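PDB 5UXD: macrolide 2'-phosphotransferase MphH from Brachybacterium faecium, which probably inactivates macrolide antibiotics by transferring a phosphate group to their 2'-hydroxyl, and binds azithromycin. Local coordinates for residues Ala166-Ala171 / Tyr277-Gly282; Gly155-Asp160 / Ala270-Gly275. One frame throughout, in Å; residues are numbered along the deposited sequence.

Contacts 1 and 2 are two neighbouring contact patches along helices 150-167 and 270-281, with their centres about 10 Å apart. Along the chain the order is 155-160, 166-171, 270-275, 277-282, so the segments alternate: contact 2 lies within both helices, while contact 1 joins the end of 150-167 and the loop after it to the last turn of 270-281. The two meet directly, Phe168 CE1 lying 3.8 Å from Gly275 O and Ile170 CD1 4.3 Å from Leu272 CD2. Both also touch azithromycin, through Ala270, Gly273, Tyr274 and Tyr277. Helix 270-281 therefore has one side packed on 150-167 and another lining the macrolide pocket.

Contact 1 of 2, residues Ala166-Ala171 / Tyr277-Gly282; sequences AEFEIA and YALATG. With ZIT (azithromycin), chain C.
Glu167 at the end of helix 150-167 and Phe168 just after it meet the last turn of the pocket helix 270-281, packing on Leu279 and Ala278. Glu167 CG makes the closest approach, 3.6 Å from Leu279 CD2. Bent at chi2 (-81°), the glutamate chain passes CB, CG and CD alongside that methyl on the way to a salt bridge between OE1 and Arg287. The Phe168 ring presents its edge: CZ is 4.0 Å from Ala278 CB and CE1 4.1 Å from Leu279 CG, both partners near the ring plane. Arg287 also makes a cation-pi contact with this ring, so one guanidinium serves both neighbours.

Tyr277 projects from a different face of the helix. With CG anti to the backbone N (chi1 -176°), its ring lies under the desosamine sugar; azithromycin C4A stands 3.7 Å above the plane, over the centre, a CH-pi arrangement. Thr281 CG2 covers the opposite face, 3.5 Å from the plane and offset toward the rim, and His286 stacks on the ring. The helix ends at Thr281; Gly282 follows with positive phi. This is mainly apolar packing of a helix end and loop against the macrolide-pocket helix, in the helical part of an aminoglycoside-phosphotransferase-like, kinase-related fold.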
# COMPACT_ATOMS: atom_id res chain seq x y z
N ALA A 166 10.23 23.93 6.49
CA ALA A 166 11.39 24.40 7.24
C ALA A 166 12.70 23.84 6.72
O ALA A 166 13.75 24.45 6.94
CB ALA A 166 11.23 24.04 8.72
N GLU A 167 12.67 22.69 6.04
CA GLU A 167 13.89 22.08 5.54
C GLU A 167 14.07 22.20 4.03
O GLU A 167 15.19 22.04 3.56
CB GLU A 167 13.93 20.59 5.92
CG GLU A 167 14.03 20.34 7.41
CD GLU A 167 15.46 20.48 7.89
OE1 GLU A 167 16.38 20.23 7.08
OE2 GLU A 167 15.66 20.83 9.07
N PHE A 168 13.01 22.51 3.29
CA PHE A 168 13.04 22.57 1.83
C PHE A 168 12.43 23.87 1.34
O PHE A 168 11.50 24.40 1.94
CB PHE A 168 12.25 21.44 1.18
CG PHE A 168 12.81 20.07 1.41
CD1 PHE A 168 12.46 19.35 2.55
CD2 PHE A 168 13.64 19.47 0.48
CE1 PHE A 168 12.94 18.09 2.77
CE2 PHE A 168 14.13 18.20 0.69
CZ PHE A 168 13.78 17.51 1.84
N GLU A 169 12.94 24.37 0.21
CA GLU A 169 12.26 25.43 -0.51
C GLU A 169 11.03 24.85 -1.21
O GLU A 169 11.13 23.82 -1.89
CB GLU A 169 13.20 26.07 -1.53
CG GLU A 169 12.97 27.56 -1.75
CD GLU A 169 13.27 28.38 -0.52
OE1 GLU A 169 12.35 29.05 -0.01
OE2 GLU A 169 14.43 28.36 -0.06
N ILE A 170 9.88 25.48 -1.01
CA ILE A 170 8.64 25.03 -1.65
C ILE A 170 8.16 26.14 -2.58
O ILE A 170 8.03 27.29 -2.16
CB ILE A 170 7.55 24.67 -0.62
CG1 ILE A 170 8.06 23.59 0.34
CG2 ILE A 170 6.27 24.21 -1.35
CD1 ILE A 170 7.07 23.22 1.42
N ALA A 171 7.91 25.79 -3.83
CA ALA A 171 7.42 26.76 -4.80
C ALA A 171 6.14 27.39 -4.26
O ALA A 171 5.27 26.66 -3.76
CB ALA A 171 7.15 26.09 -6.15
N TYR A 277 10.02 11.61 3.74
CA TYR A 277 10.88 10.45 3.57
C TYR A 277 12.35 10.85 3.62
O TYR A 277 13.15 10.24 4.33
CB TYR A 277 10.54 9.74 2.26
CG TYR A 277 11.31 8.46 2.01
CD1 TYR A 277 12.13 8.32 0.89
CD2 TYR A 277 11.25 7.40 2.90
CE1 TYR A 277 12.85 7.15 0.67
CE2 TYR A 277 11.96 6.22 2.68
CZ TYR A 277 12.76 6.11 1.56
OH TYR A 277 13.47 4.95 1.35
N ALA A 278 12.70 11.91 2.89
CA ALA A 278 14.09 12.38 2.88
C ALA A 278 14.56 12.74 4.28
O ALA A 278 15.69 12.40 4.67
CB ALA A 278 14.23 13.58 1.94
N LEU A 279 13.72 13.44 5.06
CA LEU A 279 14.10 13.79 6.43
C LEU A 279 14.23 12.56 7.31
O LEU A 279 15.03 12.55 8.26
CB LEU A 279 13.07 14.76 7.02
CG LEU A 279 13.12 16.17 6.44
CD1 LEU A 279 11.91 16.97 6.87
CD2 LEU A 279 14.42 16.85 6.86
N ALA A 280 13.47 11.50 7.00
CA ALA A 280 13.56 10.26 7.76
C ALA A 280 14.85 9.51 7.45
O ALA A 280 15.55 9.05 8.36
CB ALA A 280 12.33 9.39 7.46
N THR A 281 15.20 9.37 6.16
CA THR A 281 16.40 8.67 5.72
C THR A 281 17.67 9.48 5.97
O THR A 281 18.74 8.89 6.18
CB THR A 281 16.31 8.31 4.23
OG1 THR A 281 16.35 9.51 3.44
CG2 THR A 281 15.05 7.54 3.92
N GLY A 282 17.58 10.79 5.78
CA GLY A 282 18.76 11.64 5.77
C GLY A 282 19.66 11.46 4.57
O GLY A 282 20.71 12.12 4.50
C1 ZIT C . 2.57 6.36 -6.75
C2 ZIT C . 2.96 5.94 -5.29
C3 ZIT C . 4.21 6.73 -4.96
C4 ZIT C . 5.39 5.77 -5.28
C5 ZIT C . 6.75 6.40 -4.97
C6 ZIT C . 7.45 6.71 -6.27
C7 ZIT C . 8.14 5.44 -6.83
C8 ZIT C . 8.85 5.80 -8.18
C9 ZIT C . 8.08 5.20 -9.39
N10 ZIT C . 6.89 6.12 -9.78
C11 ZIT C . 5.76 5.42 -10.36
C12 ZIT C . 4.45 6.06 -9.87
C13 ZIT C . 3.17 5.25 -10.09
C14 ZIT C . 2.11 5.74 -9.11
C15 ZIT C . 0.75 5.19 -9.52
C16 ZIT C . -0.31 5.48 -8.41
C17 ZIT C . 1.80 6.10 -4.37
C18 ZIT C . 5.17 4.47 -4.54
C19 ZIT C . 8.47 7.82 -6.03
C20 ZIT C . 10.22 5.30 -8.15
C21 ZIT C . 7.37 7.23 -10.62
C22 ZIT C . 5.83 5.42 -11.87
C23 ZIT C . 3.40 3.74 -9.85
O1 ZIT C . 2.44 7.54 -7.02
O6 ZIT C . 6.51 7.16 -7.23
O12 ZIT C . 4.26 7.32 -10.46
O13 ZIT C . 2.71 5.45 -11.44
O14 ZIT C . 2.39 5.27 -7.78
C1A ZIT C . 7.76 5.89 -2.85
C2A ZIT C . 8.41 4.78 -2.05
C3A ZIT C . 8.45 5.16 -0.62
C4A ZIT C . 9.14 6.45 -0.44
C5A ZIT C . 8.67 7.55 -1.41
C6A ZIT C . 9.57 8.71 -1.39
C7A ZIT C . 10.51 3.95 -0.20
C8A ZIT C . 9.02 4.31 1.61
O1A ZIT C . 7.55 5.52 -4.19
O2A ZIT C . 7.70 3.55 -2.21
N3A ZIT C . 9.12 4.07 0.16
O5A ZIT C . 8.59 7.10 -2.80
C1B ZIT C . 3.76 8.58 -3.49
C2B ZIT C . 3.10 8.77 -2.15
C3B ZIT C . 4.08 8.94 -1.04
C4B ZIT C . 5.06 10.01 -1.36
C5B ZIT C . 5.76 9.70 -2.66
C6B ZIT C . 6.75 10.80 -2.90
C7B ZIT C . 3.29 9.29 0.28
C8B ZIT C . 4.29 6.75 -0.01
O1B ZIT C . 4.25 7.25 -3.61
O3B ZIT C . 4.84 7.72 -0.87
O4B ZIT C . 6.09 10.02 -0.36
O5B ZIT C . 4.83 9.57 -3.80

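Contact 2 of 2, residues Gly155-Asp160 / Ala270-Gly275; sequences GAWRQD and APLGYG. With ZIT (azithromycin), chain C.
Leu272 reaches from helix 270-281 toward Trp157 and Asp160 of helix 150-167, and most of the contact runs through its two methyls. From CB, which points toward helix 150-167, CG is set anti to the carbonyl carbon (chi1 -69°), and chi2 near 173° carries CD1 on in an extended line away from CA. CD1 ends near the plane of the Trp157 ring, at its edge, 4.5 Å from CZ3. The other branch, CD2, comes nearest the backbone, 4.5 Å from Asp160 O. These separations are at the loose end of van der Waals contact, and the nearest CA atoms, Asp160 and Leu272, are 7.1 Å apart.

Away from this interface the same helix touches azithromycin. The cladinose hydroxyl O4B lies 3.0 Å from Gly273 C and 3.2 Å from Tyr274 N, an approach helped by Gly273 having no side chain. Ligand C6A stands 3.6 Å above one face of the Tyr274 ring, toward its rim, and C6B is 3.5 Å from Tyr274 CD2.

In the helical part of the fold, Leu272 also touches Leu161 and Val164 of 150-167 and Trp178 of 172-183. Trp157 meets Trp181 edge-to-face and touches Leu182 of helix 172-183, while Pro271 and Tyr274 pack on helix 284-294, placing 270-281 among three helices.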
# COMPACT_ATOMS: atom_id res chain seq x y z
N GLY A 155 -4.31 17.67 11.41
CA GLY A 155 -3.17 18.29 12.06
C GLY A 155 -1.85 17.74 11.59
O GLY A 155 -0.85 18.47 11.54
N ALA A 156 -1.81 16.45 11.25
CA ALA A 156 -0.58 15.85 10.73
C ALA A 156 -0.20 16.47 9.40
O ALA A 156 0.97 16.78 9.16
CB ALA A 156 -0.76 14.34 10.58
N TRP A 157 -1.18 16.67 8.51
CA TRP A 157 -0.85 17.33 7.25
C TRP A 157 -0.39 18.76 7.47
O TRP A 157 0.51 19.24 6.78
CB TRP A 157 -2.06 17.28 6.32
CG TRP A 157 -2.23 15.97 5.62
CD1 TRP A 157 -3.15 14.99 5.91
CD2 TRP A 157 -1.49 15.51 4.49
NE1 TRP A 157 -3.00 13.95 5.03
CE2 TRP A 157 -2.01 14.24 4.14
CE3 TRP A 157 -0.44 16.04 3.73
CZ2 TRP A 157 -1.50 13.50 3.07
CZ3 TRP A 157 0.06 15.30 2.67
CH2 TRP A 157 -0.47 14.05 2.35
N ARG A 158 -1.00 19.48 8.43
CA ARG A 158 -0.55 20.84 8.72
C ARG A 158 0.87 20.84 9.26
O ARG A 158 1.71 21.66 8.85
CB ARG A 158 -1.51 21.52 9.70
CG ARG A 158 -2.80 21.96 9.04
CD ARG A 158 -3.82 22.36 10.08
NE ARG A 158 -4.95 23.09 9.50
CZ ARG A 158 -6.19 23.04 9.97
NH1 ARG A 158 -6.48 22.29 11.03
NH2 ARG A 158 -7.15 23.75 9.40
N GLN A 159 1.17 19.93 10.19
CA GLN A 159 2.51 19.80 10.76
C GLN A 159 3.52 19.41 9.69
O GLN A 159 4.65 19.90 9.69
CB GLN A 159 2.49 18.77 11.89
CG GLN A 159 3.84 18.43 12.44
CD GLN A 159 3.76 17.95 13.88
OE1 GLN A 159 3.97 16.77 14.17
NE2 GLN A 159 3.44 18.86 14.79
N ASP A 160 3.10 18.49 8.82
CA ASP A 160 3.98 17.99 7.77
C ASP A 160 4.38 19.10 6.82
O ASP A 160 5.55 19.22 6.44
CB ASP A 160 3.29 16.86 7.00
CG ASP A 160 3.19 15.55 7.80
OD1 ASP A 160 3.78 15.46 8.89
OD2 ASP A 160 2.52 14.61 7.32
N ALA A 270 1.80 14.81 -2.75
CA ALA A 270 2.85 13.80 -2.75
C ALA A 270 4.25 14.37 -2.53
O ALA A 270 5.05 13.70 -1.86
CB ALA A 270 2.81 13.00 -4.05
N PRO A 271 4.62 15.55 -3.06
CA PRO A 271 5.97 16.06 -2.76
C PRO A 271 6.23 16.23 -1.27
O PRO A 271 7.39 16.12 -0.84
CB PRO A 271 6.02 17.40 -3.50
CG PRO A 271 5.06 17.18 -4.68
CD PRO A 271 3.95 16.38 -4.08
N LEU A 272 5.20 16.50 -0.47
CA LEU A 272 5.45 16.55 0.97
C LEU A 272 5.78 15.17 1.53
O LEU A 272 6.64 15.04 2.42
CB LEU A 272 4.25 17.13 1.71
CG LEU A 272 3.92 18.61 1.51
CD1 LEU A 272 2.58 18.98 2.19
CD2 LEU A 272 5.06 19.49 2.01
N GLY A 273 5.17 14.11 1.02
CA GLY A 273 5.59 12.77 1.42
C GLY A 273 7.04 12.49 1.08
O GLY A 273 7.77 11.85 1.85
N TYR A 274 7.49 12.94 -0.10
CA TYR A 274 8.90 12.81 -0.47
C TYR A 274 9.79 13.57 0.50
O TYR A 274 10.85 13.07 0.90
CB TYR A 274 9.12 13.32 -1.90
CG TYR A 274 9.99 12.44 -2.78
CD1 TYR A 274 11.12 11.82 -2.28
CD2 TYR A 274 9.67 12.24 -4.12
CE1 TYR A 274 11.92 11.01 -3.09
CE2 TYR A 274 10.45 11.43 -4.94
CZ TYR A 274 11.58 10.82 -4.42
OH TYR A 274 12.37 10.02 -5.22
N GLY A 275 9.38 14.79 0.88
CA GLY A 275 10.17 15.56 1.83
C GLY A 275 10.29 14.85 3.16
O GLY A 275 11.38 14.77 3.75
C1 ZIT C . 2.57 6.36 -6.75
C2 ZIT C . 2.96 5.94 -5.29
C3 ZIT C . 4.21 6.73 -4.96
C4 ZIT C . 5.39 5.77 -5.28
C5 ZIT C . 6.75 6.40 -4.97
C6 ZIT C . 7.45 6.71 -6.27
C7 ZIT C . 8.14 5.44 -6.83
C8 ZIT C . 8.85 5.80 -8.18
C9 ZIT C . 8.08 5.20 -9.39
N10 ZIT C . 6.89 6.12 -9.78
C11 ZIT C . 5.76 5.42 -10.36
C12 ZIT C . 4.45 6.06 -9.87
C13 ZIT C . 3.17 5.25 -10.09
C14 ZIT C . 2.11 5.74 -9.11
C15 ZIT C . 0.75 5.19 -9.52
C16 ZIT C . -0.31 5.48 -8.41
C17 ZIT C . 1.80 6.10 -4.37
C18 ZIT C . 5.17 4.47 -4.54
C19 ZIT C . 8.47 7.82 -6.03
C20 ZIT C . 10.22 5.30 -8.15
C21 ZIT C . 7.37 7.23 -10.62
C22 ZIT C . 5.83 5.42 -11.87
C23 ZIT C . 3.40 3.74 -9.85
O1 ZIT C . 2.44 7.54 -7.02
O6 ZIT C . 6.51 7.16 -7.23
O12 ZIT C . 4.26 7.32 -10.46
O13 ZIT C . 2.71 5.45 -11.44
O14 ZIT C . 2.39 5.27 -7.78
C1A ZIT C . 7.76 5.89 -2.85
C2A ZIT C . 8.41 4.78 -2.05
C3A ZIT C . 8.45 5.16 -0.62
C4A ZIT C . 9.14 6.45 -0.44
C5A ZIT C . 8.67 7.55 -1.41
C6A ZIT C . 9.57 8.71 -1.39
C7A ZIT C . 10.51 3.95 -0.20
C8A ZIT C . 9.02 4.31 1.61
O1A ZIT C . 7.55 5.52 -4.19
O2A ZIT C . 7.70 3.55 -2.21
N3A ZIT C . 9.12 4.07 0.16
O5A ZIT C . 8.59 7.10 -2.80
C1B ZIT C . 3.76 8.58 -3.49
C2B ZIT C . 3.10 8.77 -2.15
C3B ZIT C . 4.08 8.94 -1.04
C4B ZIT C . 5.06 10.01 -1.36
C5B ZIT C . 5.76 9.70 -2.66
C6B ZIT C . 6.75 10.80 -2.90
C7B ZIT C . 3.29 9.29 0.28
C8B ZIT C . 4.29 6.75 -0.01
O1B ZIT C . 4.25 7.25 -3.61
O3B ZIT C . 4.84 7.72 -0.87
O4B ZIT C . 6.09 10.02 -0.36
O5B ZIT C . 4.83 9.57 -3.80